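Local coordinates for Rab5 protein, putative (Plasmodium falciparum, PDB 3CLV) that is probably a Rab-type member of the Ras-like small G proteins and holds guanosine-5'-diphosphate in this model, at residues 25-30 with 189-194; 117-122 with 196-201; 168-173 with 178-183. All blocks are in the same frame, centred on the assembly; numbering follows the deposited sequence.

Interaction 1: residues 25-30 with 189-194; sequences LRLTKD and TNIKNI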
ATOM      1  N   LEU A  25      14.429 -12.826  -7.033  1.00 16.43           N
ATOM      2  CA  LEU A  25      14.688 -13.584  -8.256  1.00 16.35           C
ATOM      3  C   LEU A  25      14.797 -15.097  -8.004  1.00 16.81           C
ATOM      4  O   LEU A  25      14.273 -15.918  -8.778  1.00 16.86           O
ATOM      5  CB  LEU A  25      15.940 -13.063  -8.955  1.00 16.49           C
ATOM      6  CG  LEU A  25      16.150 -13.644 -10.359  1.00 15.66           C
ATOM      7  CD1 LEU A  25      15.040 -13.149 -11.305  1.00 17.75           C
ATOM      8  CD2 LEU A  25      17.516 -13.258 -10.855  1.00 17.18           C
ATOM      9  N   ARG A  26      15.490 -15.448  -6.924  1.00 17.88           N
ATOM     10  CA  ARG A  26      15.692 -16.833  -6.506  1.00 18.50           C
ATOM     11  C   ARG A  26      14.342 -17.406  -6.096  1.00 18.93           C
ATOM     12  O   ARG A  26      13.972 -18.494  -6.525  1.00 19.09           O
ATOM     13  CB  ARG A  26      16.682 -16.872  -5.338  1.00 18.65           C
ATOM     14  CG  ARG A  26      17.021 -18.240  -4.796  1.00 21.12           C
ATOM     15  CD  ARG A  26      18.313 -18.706  -5.443  1.00 26.98           C
ATOM     16  NE  ARG A  26      18.042 -19.627  -6.509  1.00 29.05           N
ATOM     17  CZ  ARG A  26      18.966 -20.224  -7.247  1.00 29.03           C
ATOM     18  NH1 ARG A  26      20.265 -19.978  -7.072  1.00 30.39           N
ATOM     19  NH2 ARG A  26      18.567 -21.068  -8.170  1.00 28.79           N
ATOM     20  N   LEU A  27      13.591 -16.639  -5.307  1.00 19.02           N
ATOM     21  CA  LEU A  27      12.270 -17.073  -4.859  1.00 19.33           C
ATOM     22  C   LEU A  27      11.311 -17.335  -6.016  1.00 19.35           C
ATOM     23  O   LEU A  27      10.679 -18.399  -6.074  1.00 20.18           O
ATOM     24  CB  LEU A  27      11.664 -16.069  -3.868  1.00 18.10           C
ATOM     25  CG  LEU A  27      10.283 -16.445  -3.342  1.00 17.78           C
ATOM     26  CD1 LEU A  27      10.431 -17.535  -2.283  1.00 16.28           C
ATOM     27  CD2 LEU A  27       9.572 -15.203  -2.792  1.00 18.25           C
ATOM     28  N   THR A  28      11.226 -16.392  -6.951  1.00 20.01           N
ATOM     29  CA  THR A  28      10.177 -16.430  -7.962  1.00 20.04           C
ATOM     30  C   THR A  28      10.570 -17.097  -9.278  1.00 20.81           C
ATOM     31  O   THR A  28       9.702 -17.594 -10.015  1.00 19.49           O
ATOM     32  CB  THR A  28       9.598 -15.031  -8.211  1.00 20.08           C
ATOM     33  OG1 THR A  28      10.627 -14.165  -8.719  1.00 20.31           O
ATOM     34  CG2 THR A  28       9.051 -14.464  -6.886  1.00 21.47           C
ATOM     35  N   LYS A  29      11.867 -17.133  -9.571  1.00 21.23           N
ATOM     36  CA  LYS A  29      12.328 -17.619 -10.861  1.00 22.95           C
ATOM     37  C   LYS A  29      13.488 -18.623 -10.739  1.00 23.22           C
ATOM     38  O   LYS A  29      14.048 -19.067 -11.750  1.00 24.34           O
ATOM     39  CB  LYS A  29      12.678 -16.426 -11.758  1.00 22.94           C
ATOM     40  CG  LYS A  29      11.454 -15.586 -12.134  1.00 24.15           C
ATOM     41  CD  LYS A  29      11.809 -14.294 -12.857  1.00 24.75           C
ATOM     42  CE  LYS A  29      10.547 -13.560 -13.340  1.00 27.33           C
ATOM     43  NZ  LYS A  29      10.863 -12.302 -14.090  1.00 29.47           N
ATOM     44  N   ASP A  30      13.823 -18.990  -9.500  1.00 22.77           N
ATOM     45  CA  ASP A  30      14.871 -19.966  -9.202  1.00 22.64           C
ATOM     46  C   ASP A  30      16.171 -19.668  -9.962  1.00 22.03           C
ATOM     47  O   ASP A  30      16.782 -20.568 -10.561  1.00 20.25           O
ATOM     48  CB  ASP A  30      14.356 -21.385  -9.462  1.00 23.45           C
ATOM     49  CG  ASP A  30      15.210 -22.447  -8.816  1.00 25.36           C
ATOM     50  OD1 ASP A  30      15.869 -22.170  -7.792  1.00 27.50           O
ATOM     51  OD2 ASP A  30      15.223 -23.571  -9.357  1.00 30.64           O
ATOM     52  N   THR A 189      19.917 -21.282  -0.418  1.00 22.65           N
ATOM     53  CA  THR A 189      19.742 -21.706   0.977  1.00 22.80           C
ATOM     54  C   THR A 189      18.723 -20.854   1.758  1.00 21.60           C
ATOM     55  O   THR A 189      18.915 -19.651   1.915  1.00 21.83           O
ATOM     56  CB  THR A 189      21.095 -21.703   1.719  1.00 23.11           C
ATOM     57  OG1 THR A 189      21.981 -22.627   1.066  1.00 25.01           O
ATOM     58  CG2 THR A 189      20.921 -22.117   3.174  1.00 23.59           C
ATOM     59  N   ASN A 190      17.651 -21.498   2.234  1.00 20.48           N
ATOM     60  CA  ASN A 190      16.676 -20.885   3.172  1.00 19.35           C
ATOM     61  C   ASN A 190      15.831 -19.742   2.595  1.00 18.87           C
ATOM     62  O   ASN A 190      15.110 -19.060   3.329  1.00 17.29           O
ATOM     63  CB  ASN A 190      17.364 -20.423   4.475  1.00 19.75           C
ATOM     64  CG  ASN A 190      17.559 -21.558   5.483  1.00 19.64           C
ATOM     65  OD1 ASN A 190      16.923 -22.605   5.392  1.00 21.45           O
ATOM     66  ND2 ASN A 190      18.424 -21.336   6.450  1.00 18.78           N
ATOM     67  N   ILE A 191      15.911 -19.548   1.281  1.00 18.02           N
ATOM     68  CA  ILE A 191      15.137 -18.490   0.619  1.00 17.97           C
ATOM     69  C   ILE A 191      13.638 -18.719   0.725  1.00 17.68           C
ATOM     70  O   ILE A 191      12.920 -17.828   1.194  1.00 17.14           O
ATOM     71  CB  ILE A 191      15.590 -18.263  -0.852  1.00 18.38           C
ATOM     72  CG1 ILE A 191      17.068 -17.850  -0.892  1.00 17.17           C
ATOM     73  CG2 ILE A 191      14.671 -17.242  -1.584  1.00 19.02           C
ATOM     74  CD1 ILE A 191      17.405 -16.483  -0.227  1.00 15.23           C
ATOM     75  N   LYS A 192      13.168 -19.905   0.319  1.00 17.75           N
ATOM     76  CA  LYS A 192      11.757 -20.265   0.457  1.00 18.79           C
ATOM     77  C   LYS A 192      11.364 -20.279   1.929  1.00 17.89           C
ATOM     78  O   LYS A 192      10.238 -19.887   2.279  1.00 17.54           O
ATOM     79  CB  LYS A 192      11.442 -21.634  -0.176  1.00 19.18           C
ATOM     80  CG  LYS A 192      11.456 -21.675  -1.713  1.00 19.49           C
ATOM     81  CD  LYS A 192      10.991 -23.083  -2.144  1.00 21.40           C
ATOM     82  CE  LYS A 192      11.774 -23.648  -3.319  1.00 26.73           C
ATOM     83  NZ  LYS A 192      10.952 -23.579  -4.577  1.00 28.56           N
ATOM     84  N   ASN A 193      12.307 -20.686   2.778  1.00 17.49           N
ATOM     85  CA  ASN A 193      12.070 -20.800   4.223  1.00 17.71           C
ATOM     86  C   ASN A 193      11.755 -19.444   4.877  1.00 17.27           C
ATOM     87  O   ASN A 193      11.056 -19.380   5.882  1.00 16.17           O
ATOM     88  CB  ASN A 193      13.264 -21.471   4.924  1.00 18.73           C
ATOM     89  CG  ASN A 193      13.295 -23.003   4.750  1.00 23.26           C
ATOM     90  OD1 ASN A 193      12.272 -23.651   4.566  1.00 27.22           O
ATOM     91  ND2 ASN A 193      14.487 -23.580   4.859  1.00 28.67           N
ATOM     92  N   ILE A 194      12.252 -18.349   4.295  1.00 16.68           N
ATOM     93  CA  ILE A 194      11.837 -17.022   4.787  1.00 16.56           C
ATOM     94  C   ILE A 194      10.305 -16.978   4.841  1.00 16.13           C
ATOM     95  O   ILE A 194       9.704 -16.585   5.833  1.00 15.95           O
ATOM     96  CB  ILE A 194      12.312 -15.870   3.850  1.00 16.32           C
ATOM     97  CG1 ILE A 194      13.837 -15.745   3.836  1.00 15.93           C
ATOM     98  CG2 ILE A 194      11.626 -14.539   4.241  1.00 17.81           C
ATOM     99  CD1 ILE A 194      14.385 -14.821   2.694  1.00 16.92           C
TER
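L27 meets I191 and K192 where helix 20-29 passes the start of helix 191-206, the two backbones coming nearest at the CA atoms of L27 and K192, 6.2 Å apart. In this Ras-like fold the first of these helices follows the probable P-loop, and the second is the last helix of the chain. D30 leaves the first helix with a positive phi (49°).

I191 makes most of the contact on its side. Its CG2 lies anti to the backbone N and reaches the first helix 3.9 Å from the backbone N of L27, with CB of L27 almost as near. Its CG1 branch meets CG of R26 at 3.9 Å, and these two side chains cross at about a right angle. CD1 of L27 passes 4.1 Å from CA of K192. Y47 on strand 43-50 touches both L27 and K192, so that strand borders the contact.

R26 packs by its aliphatic part, while its chain bends at chi2 and chi3 and carries the guanidinium back to its own helix end. There NH2 of R26 forms a salt bridge of 2.9 Å with OD1 of D30, approached from above the carboxylate plane.

Interaction 2: residues 117-122 with 196-201; sequences ATCAIV and YMLAEE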
ATOM      1  N   ALA A 117       1.153  -3.160   5.894  1.00 15.01           N
ATOM      2  CA  ALA A 117       1.915  -4.400   5.712  1.00 14.90           C
ATOM      3  C   ALA A 117       1.672  -5.334   6.890  1.00 15.19           C
ATOM      4  O   ALA A 117       1.614  -4.890   8.046  1.00 15.10           O
ATOM      5  CB  ALA A 117       3.408  -4.117   5.556  1.00 15.22           C
ATOM      6  N   THR A 118       1.505  -6.618   6.587  1.00 14.90           N
ATOM      7  CA  THR A 118       1.388  -7.676   7.602  1.00 15.52           C
ATOM      8  C   THR A 118       2.777  -8.089   8.045  1.00 15.50           C
ATOM      9  O   THR A 118       3.026  -8.291   9.230  1.00 15.78           O
ATOM     10  CB  THR A 118       0.655  -8.920   7.025  1.00 15.78           C
ATOM     11  OG1 THR A 118      -0.666  -8.543   6.642  1.00 15.72           O
ATOM     12  CG2 THR A 118       0.591 -10.078   8.047  1.00 14.47           C
ATOM     13  N   CYS A 119       3.687  -8.193   7.081  1.00 14.95           N
ATOM     14  CA  CYS A 119       5.034  -8.683   7.343  1.00 14.19           C
ATOM     15  C   CYS A 119       6.089  -7.692   6.908  1.00 13.49           C
ATOM     16  O   CYS A 119       5.894  -6.936   5.961  1.00 13.69           O
ATOM     17  CB  CYS A 119       5.290  -9.987   6.582  1.00 14.49           C
ATOM     18  SG  CYS A 119       4.134 -11.296   6.949  1.00 15.66           S
ATOM     19  N   ALA A 120       7.218  -7.716   7.595  1.00 13.02           N
ATOM     20  CA  ALA A 120       8.382  -6.968   7.170  1.00 13.18           C
ATOM     21  C   ALA A 120       9.567  -7.910   7.163  1.00 13.31           C
ATOM     22  O   ALA A 120       9.864  -8.580   8.176  1.00 13.39           O
ATOM     23  CB  ALA A 120       8.634  -5.764   8.086  1.00 13.33           C
ATOM     24  N   ILE A 121      10.220  -7.984   6.007  1.00 13.53           N
ATOM     25  CA  ILE A 121      11.455  -8.733   5.839  1.00 13.33           C
ATOM     26  C   ILE A 121      12.613  -7.744   5.827  1.00 13.91           C
ATOM     27  O   ILE A 121      12.766  -6.954   4.876  1.00 14.00           O
ATOM     28  CB  ILE A 121      11.470  -9.554   4.514  1.00 12.59           C
ATOM     29  CG1 ILE A 121      10.261 -10.482   4.414  1.00 13.60           C
ATOM     30  CG2 ILE A 121      12.780 -10.372   4.375  1.00 12.57           C
ATOM     31  CD1 ILE A 121      10.103 -11.109   2.987  1.00 13.38           C
ATOM     32  N   VAL A 122      13.424  -7.777   6.884  1.00 14.10           N
ATOM     33  CA  VAL A 122      14.536  -6.829   7.019  1.00 14.57           C
ATOM     34  C   VAL A 122      15.846  -7.577   6.785  1.00 14.87           C
ATOM     35  O   VAL A 122      16.233  -8.446   7.584  1.00 15.88           O
ATOM     36  CB  VAL A 122      14.558  -6.101   8.394  1.00 14.56           C
ATOM     37  CG1 VAL A 122      15.607  -4.985   8.368  1.00 14.70           C
ATOM     38  CG2 VAL A 122      13.193  -5.505   8.717  1.00 13.41           C
ATOM     39  N   TYR A 196       8.171 -19.522   4.449  1.00 18.14           N
ATOM     40  CA  TYR A 196       7.574 -20.629   5.220  1.00 19.36           C
ATOM     41  C   TYR A 196       7.360 -20.182   6.658  1.00 19.31           C
ATOM     42  O   TYR A 196       6.274 -20.384   7.222  1.00 19.13           O
ATOM     43  CB  TYR A 196       8.453 -21.893   5.207  1.00 20.84           C
ATOM     44  CG  TYR A 196       8.586 -22.578   3.850  1.00 23.04           C
ATOM     45  CD1 TYR A 196       7.746 -22.254   2.788  1.00 24.61           C
ATOM     46  CD2 TYR A 196       9.540 -23.575   3.648  1.00 25.18           C
ATOM     47  CE1 TYR A 196       7.877 -22.880   1.544  1.00 25.57           C
ATOM     48  CE2 TYR A 196       9.678 -24.201   2.416  1.00 26.20           C
ATOM     49  CZ  TYR A 196       8.845 -23.847   1.373  1.00 24.55           C
ATOM     50  OH  TYR A 196       8.974 -24.483   0.154  1.00 26.88           O
ATOM     51  N   MET A 197       8.400 -19.573   7.230  1.00 18.89           N
ATOM     52  CA  MET A 197       8.394 -19.065   8.599  1.00 19.99           C
ATOM     53  C   MET A 197       7.338 -17.976   8.792  1.00 19.47           C
ATOM     54  O   MET A 197       6.571 -18.004   9.775  1.00 19.41           O
ATOM     55  CB  MET A 197       9.786 -18.547   8.983  1.00 19.52           C
ATOM     56  CG  MET A 197      10.862 -19.660   9.170  1.00 20.70           C
ATOM     57  SD  MET A 197      12.469 -19.001   9.691  1.00 22.22           S
ATOM     58  CE  MET A 197      12.157 -18.613  11.395  1.00 23.58           C
ATOM     59  N   LEU A 198       7.295 -17.025   7.850  1.00 18.74           N
ATOM     60  CA  LEU A 198       6.275 -15.975   7.855  1.00 18.21           C
ATOM     61  C   LEU A 198       4.867 -16.536   7.767  1.00 18.36           C
ATOM     62  O   LEU A 198       3.989 -16.123   8.519  1.00 18.35           O
ATOM     63  CB  LEU A 198       6.493 -14.987   6.703  1.00 17.75           C
ATOM     64  CG  LEU A 198       7.669 -14.014   6.845  1.00 17.05           C
ATOM     65  CD1 LEU A 198       7.801 -13.143   5.582  1.00 13.82           C
ATOM     66  CD2 LEU A 198       7.485 -13.144   8.098  1.00 12.29           C
ATOM     67  N   ALA A 199       4.646 -17.448   6.823  1.00 18.54           N
ATOM     68  CA  ALA A 199       3.339 -18.065   6.641  1.00 18.85           C
ATOM     69  C   ALA A 199       2.888 -18.832   7.901  1.00 19.48           C
ATOM     70  O   ALA A 199       1.720 -18.717   8.320  1.00 18.42           O
ATOM     71  CB  ALA A 199       3.328 -18.961   5.391  1.00 18.67           C
ATOM     72  N   GLU A 200       3.803 -19.594   8.505  1.00 19.81           N
ATOM     73  CA  GLU A 200       3.514 -20.275   9.794  1.00 21.23           C
ATOM     74  C   GLU A 200       3.053 -19.266  10.861  1.00 20.54           C
ATOM     75  O   GLU A 200       2.076 -19.483  11.571  1.00 20.65           O
ATOM     76  CB  GLU A 200       4.746 -21.051  10.292  1.00 21.11           C
ATOM     77  CG  GLU A 200       5.112 -22.259   9.423  1.00 22.07           C
ATOM     78  CD  GLU A 200       6.518 -22.806   9.681  0.50 22.61           C
ATOM     79  OE1 GLU A 200       7.362 -22.119  10.303  0.50 24.43           O
ATOM     80  OE2 GLU A 200       6.789 -23.940   9.236  0.50 25.90           O
ATOM     81  N   GLU A 201       3.772 -18.150  10.955  1.00 20.29           N
ATOM     82  CA  GLU A 201       3.434 -17.091  11.887  1.00 19.29           C
ATOM     83  C   GLU A 201       2.084 -16.396  11.564  1.00 19.36           C
ATOM     84  O   GLU A 201       1.310 -16.111  12.474  1.00 18.12           O
ATOM     85  CB  GLU A 201       4.579 -16.080  11.939  1.00 19.76           C
ATOM     86  CG  GLU A 201       4.570 -15.212  13.174  1.00 19.27           C
ATOM     87  CD  GLU A 201       4.817 -15.985  14.468  1.00 22.73           C
ATOM     88  OE1 GLU A 201       5.483 -17.055  14.465  1.00 21.92           O
ATOM     89  OE2 GLU A 201       4.343 -15.485  15.498  1.00 21.07           O
TER
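L198 sits with CG anti to its carbonyl carbon (chi1 -73°), and the chain stays extended at chi2 (177°). This turns the fork of CD1 and CD2 from helix 191-206 to strand 119-125. C119 points its CB to the helix. I121 reaches it with the end of its side chain, CG1 anti to the carbonyl carbon.

The fork of L198 divides between the two strand residues. CD2 takes C119: it lies 4.0 Å from SG and 4.1 Å from CB, so it rests alongside the CB-SG bond. CD1 takes I121, at 3.8 Å from CG1 and 4.0 Å from CD1. It therefore lies beside the outer part of the long branch of I121. C119 and I121 are two places apart on the strand, and A120 between them points its CB away from the helix. One leucine thus spans two alternate residues of the strand. All three touching residues are buried. The contact is apolar, made by methyls, methylene groups and a sulfur.

Other residues pack around the three side chains. I151 of strand 149-155 touches both I121 and L198. I121 also packs on L12 of strand 8-13 and on I194 and F195, about one turn before L198. C119 meets T10 and I202. The backbone of C119 bonds to K9 and V11 on one neighbouring strand and that of A120 to I149 on another, so strand 119-125 is an inner strand.

The CA atoms of C119 and L198 are 7.4 Å apart, so the leucine bridges the layers. This is the packing of an alpha/beta P-loop domain of the Ras type, in which the last helix covers one face of the central sheet.

Interaction 3: residues 168-173 with 178-183; sequences EVQKYA and LLFIQT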
ATOM      1  N   GLU A 168      25.433 -12.817  18.301  1.00 29.48           N
ATOM      2  CA  GLU A 168      24.956 -11.498  18.701  1.00 29.64           C
ATOM      3  C   GLU A 168      23.663 -11.156  17.943  1.00 28.74           C
ATOM      4  O   GLU A 168      22.724 -10.585  18.516  1.00 27.71           O
ATOM      5  CB  GLU A 168      26.030 -10.422  18.484  1.00 30.00           C
ATOM      6  CG  GLU A 168      25.644  -9.033  18.999  1.00 32.67           C
ATOM      7  CD  GLU A 168      24.737  -8.270  18.045  1.00 35.96           C
ATOM      8  OE1 GLU A 168      24.938  -8.377  16.805  1.00 36.62           O
ATOM      9  OE2 GLU A 168      23.827  -7.562  18.542  1.00 36.20           O
ATOM     10  N   VAL A 169      23.645 -11.486  16.649  1.00 28.52           N
ATOM     11  CA  VAL A 169      22.487 -11.206  15.789  1.00 28.11           C
ATOM     12  C   VAL A 169      21.260 -12.007  16.234  1.00 28.18           C
ATOM     13  O   VAL A 169      20.181 -11.443  16.389  1.00 28.26           O
ATOM     14  CB  VAL A 169      22.780 -11.450  14.290  1.00 28.18           C
ATOM     15  CG1 VAL A 169      21.558 -11.082  13.451  1.00 26.70           C
ATOM     16  CG2 VAL A 169      23.981 -10.620  13.840  1.00 27.58           C
ATOM     17  N   GLN A 170      21.439 -13.309  16.439  1.00 28.71           N
ATOM     18  CA  GLN A 170      20.400 -14.170  17.039  1.00 28.97           C
ATOM     19  C   GLN A 170      19.924 -13.668  18.397  1.00 28.98           C
ATOM     20  O   GLN A 170      18.725 -13.660  18.667  1.00 28.87           O
ATOM     21  CB  GLN A 170      20.904 -15.599  17.181  1.00 29.69           C
ATOM     22  CG  GLN A 170      21.023 -16.348  15.869  1.00 30.97           C
ATOM     23  CD  GLN A 170      21.535 -17.759  16.066  1.00 35.05           C
ATOM     24  OE1 GLN A 170      22.600 -17.965  16.659  1.00 37.26           O
ATOM     25  NE2 GLN A 170      20.780 -18.743  15.575  1.00 35.82           N
ATOM     26  N   LYS A 171      20.853 -13.228  19.247  1.00 28.61           N
ATOM     27  CA  LYS A 171      20.456 -12.650  20.536  1.00 28.12           C
ATOM     28  C   LYS A 171      19.623 -11.396  20.332  1.00 27.74           C
ATOM     29  O   LYS A 171      18.579 -11.227  20.990  1.00 27.36           O
ATOM     30  CB  LYS A 171      21.666 -12.353  21.428  1.00 28.82           C
ATOM     31  CG  LYS A 171      21.276 -11.948  22.869  1.00 29.29           C
ATOM     32  N   TYR A 172      20.077 -10.539  19.402  1.00 26.15           N
ATOM     33  CA  TYR A 172      19.370  -9.318  19.045  1.00 25.47           C
ATOM     34  C   TYR A 172      17.923  -9.626  18.652  1.00 25.06           C
ATOM     35  O   TYR A 172      17.007  -8.944  19.111  1.00 25.28           O
ATOM     36  CB  TYR A 172      20.089  -8.523  17.925  1.00 24.23           C
ATOM     37  CG  TYR A 172      19.246  -7.373  17.410  1.00 24.42           C
ATOM     38  CD1 TYR A 172      19.147  -6.184  18.132  1.00 23.91           C
ATOM     39  CD2 TYR A 172      18.503  -7.491  16.224  1.00 24.06           C
ATOM     40  CE1 TYR A 172      18.354  -5.136  17.689  1.00 26.11           C
ATOM     41  CE2 TYR A 172      17.696  -6.418  15.760  1.00 24.06           C
ATOM     42  CZ  TYR A 172      17.623  -5.259  16.503  1.00 24.77           C
ATOM     43  OH  TYR A 172      16.842  -4.194  16.099  1.00 24.55           O
ATOM     44  N   ALA A 173      17.741 -10.638  17.803  1.00 24.32           N
ATOM     45  CA  ALA A 173      16.412 -10.986  17.289  1.00 24.77           C
ATOM     46  C   ALA A 173      15.485 -11.497  18.397  1.00 24.84           C
ATOM     47  O   ALA A 173      14.305 -11.150  18.430  1.00 23.41           O
ATOM     48  CB  ALA A 173      16.508 -11.978  16.142  1.00 24.36           C
ATOM     49  N   LEU A 178      11.884 -11.099  17.149  1.00 18.90           N
ATOM     50  CA  LEU A 178      11.853 -11.194  15.692  1.00 17.60           C
ATOM     51  C   LEU A 178      12.067 -12.653  15.332  1.00 17.44           C
ATOM     52  O   LEU A 178      12.745 -13.394  16.083  1.00 17.08           O
ATOM     53  CB  LEU A 178      13.011 -10.378  15.090  1.00 17.30           C
ATOM     54  CG  LEU A 178      13.297  -8.972  15.621  1.00 16.28           C
ATOM     55  CD1 LEU A 178      14.509  -8.381  14.923  1.00 16.21           C
ATOM     56  CD2 LEU A 178      12.084  -8.067  15.454  1.00 13.46           C
ATOM     57  N   LEU A 179      11.482 -13.059  14.208  1.00 15.82           N
ATOM     58  CA  LEU A 179      11.950 -14.228  13.482  1.00 16.19           C
ATOM     59  C   LEU A 179      13.347 -13.939  12.911  1.00 15.66           C
ATOM     60  O   LEU A 179      13.715 -12.779  12.660  1.00 14.89           O
ATOM     61  CB  LEU A 179      10.970 -14.603  12.350  1.00 15.57           C
ATOM     62  CG  LEU A 179       9.535 -14.950  12.773  1.00 16.11           C
ATOM     63  CD1 LEU A 179       8.658 -15.196  11.544  1.00 15.88           C
ATOM     64  CD2 LEU A 179       9.536 -16.190  13.668  1.00 16.84           C
ATOM     65  N   PHE A 180      14.145 -14.988  12.789  1.00 16.29           N
ATOM     66  CA  PHE A 180      15.504 -14.863  12.246  1.00 17.02           C
ATOM     67  C   PHE A 180      15.838 -16.037  11.316  1.00 17.18           C
ATOM     68  O   PHE A 180      15.504 -17.183  11.599  1.00 16.21           O
ATOM     69  CB  PHE A 180      16.536 -14.716  13.382  1.00 17.66           C
ATOM     70  CG  PHE A 180      17.972 -14.725  12.912  1.00 19.21           C
ATOM     71  CD1 PHE A 180      18.552 -13.569  12.383  1.00 19.98           C
ATOM     72  CD2 PHE A 180      18.743 -15.882  13.002  1.00 20.49           C
ATOM     73  CE1 PHE A 180      19.883 -13.572  11.933  1.00 21.65           C
ATOM     74  CE2 PHE A 180      20.083 -15.899  12.551  1.00 22.03           C
ATOM     75  CZ  PHE A 180      20.656 -14.740  12.028  1.00 19.96           C
ATOM     76  N   ILE A 181      16.500 -15.746  10.192  1.00 18.14           N
ATOM     77  CA  ILE A 181      16.925 -16.795   9.280  1.00 17.92           C
ATOM     78  C   ILE A 181      18.229 -16.378   8.565  1.00 18.43           C
ATOM     79  O   ILE A 181      18.478 -15.193   8.340  1.00 18.37           O
ATOM     80  CB  ILE A 181      15.774 -17.198   8.306  1.00 18.65           C
ATOM     81  CG1 ILE A 181      16.122 -18.473   7.516  1.00 17.80           C
ATOM     82  CG2 ILE A 181      15.356 -15.996   7.400  1.00 16.57           C
ATOM     83  CD1 ILE A 181      14.920 -19.223   7.020  1.00 17.98           C
ATOM     84  N   GLN A 182      19.083 -17.353   8.278  1.00 18.46           N
ATOM     85  CA  GLN A 182      20.316 -17.117   7.534  1.00 18.37           C
ATOM     86  C   GLN A 182      20.111 -17.667   6.138  1.00 18.12           C
ATOM     87  O   GLN A 182      19.657 -18.799   5.983  1.00 17.90           O
ATOM     88  CB  GLN A 182      21.487 -17.836   8.197  1.00 19.05           C
ATOM     89  CG  GLN A 182      21.927 -17.236   9.518  1.00 20.26           C
ATOM     90  CD  GLN A 182      23.132 -17.961  10.064  1.00 25.11           C
ATOM     91  OE1 GLN A 182      24.214 -17.881   9.488  1.00 27.46           O
ATOM     92  NE2 GLN A 182      22.953 -18.694  11.162  1.00 26.02           N
ATOM     93  N   THR A 183      20.426 -16.853   5.128  1.00 17.84           N
ATOM     94  CA  THR A 183      20.120 -17.217   3.742  1.00 16.90           C
ATOM     95  C   THR A 183      21.280 -16.979   2.762  1.00 16.79           C
ATOM     96  O   THR A 183      22.213 -16.212   3.038  1.00 16.37           O
ATOM     97  CB  THR A 183      18.860 -16.449   3.194  1.00 17.24           C
ATOM     98  OG1 THR A 183      19.143 -15.047   3.141  1.00 16.53           O
ATOM     99  CG2 THR A 183      17.621 -16.697   4.051  1.00 16.22           C
TER
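F180 and L178 carry the strand side of this contact, and V169, Q170, Y172 and A173 the helix side. Helix 168-173 and strand 179-183 run nearly antiparallel, at 157°, with their axes 8.5 Å apart at closest approach. The short turn between them reverses the chain.

One backbone hydrogen bond joins the segments. The N-H of L178 donates to O of A173, with N and O 2.7 Å apart and the bond nearly straight at 171°. The donor is tilted from the carbonyl plane.

The remaining contacts are apolar. The F180 ring swings out to the helix because its CG lies anti to the backbone N (chi1 174°). V169 and Q170 then meet different parts of the ring, both obliquely. CG1 of V169 comes 3.4 Å from CE1 of F180, a close approach. CG of Q170 is 3.5 Å from CE2 of F180, so the glutamine packs by its aliphatic chain. CB of A173 lies 3.9 Å from CB of F180 and 4.0 Å from CB of L178. L178 reaches on to Y172: its CD1 is 3.8 Å from CE2 of the tyrosine, at an oblique approach to the ring.

Outside the pair, V169 touches L152, and V139 of helix 129-145 touches Y172 and L178.

The chemistry is thus divided. One nearly straight backbone bond ties the helix to the residue just before the strand, where the two segments come closest. Beyond it the contact is carbon packing, partly around the F180 ring and partly of L178 on Y172 and A173, which is not directional.

How the interactions relate
Interactions 1 and 2 share helix 191-206, their centres about 14 Å apart, and I194 of the first packs on I121 of the second. The centre of interaction 3 is about 18 Å from that of interaction 1 and about 14 Å from that of interaction 2, with which it shares the sheet. Along the chain the segments of 1 and 2 alternate, and both segments of 3 fall between 117-122 and 189-194. Interaction 3 closes a short helix-to-strand connection just before helix 191-206. I181 touches N193 and M197, and ND2 of N190 probably bonds to O of Q182. The last helix thus packs on an early helix and a middle strand, with the side chain of I191 about 6 Å from guanosine-5'-diphosphate.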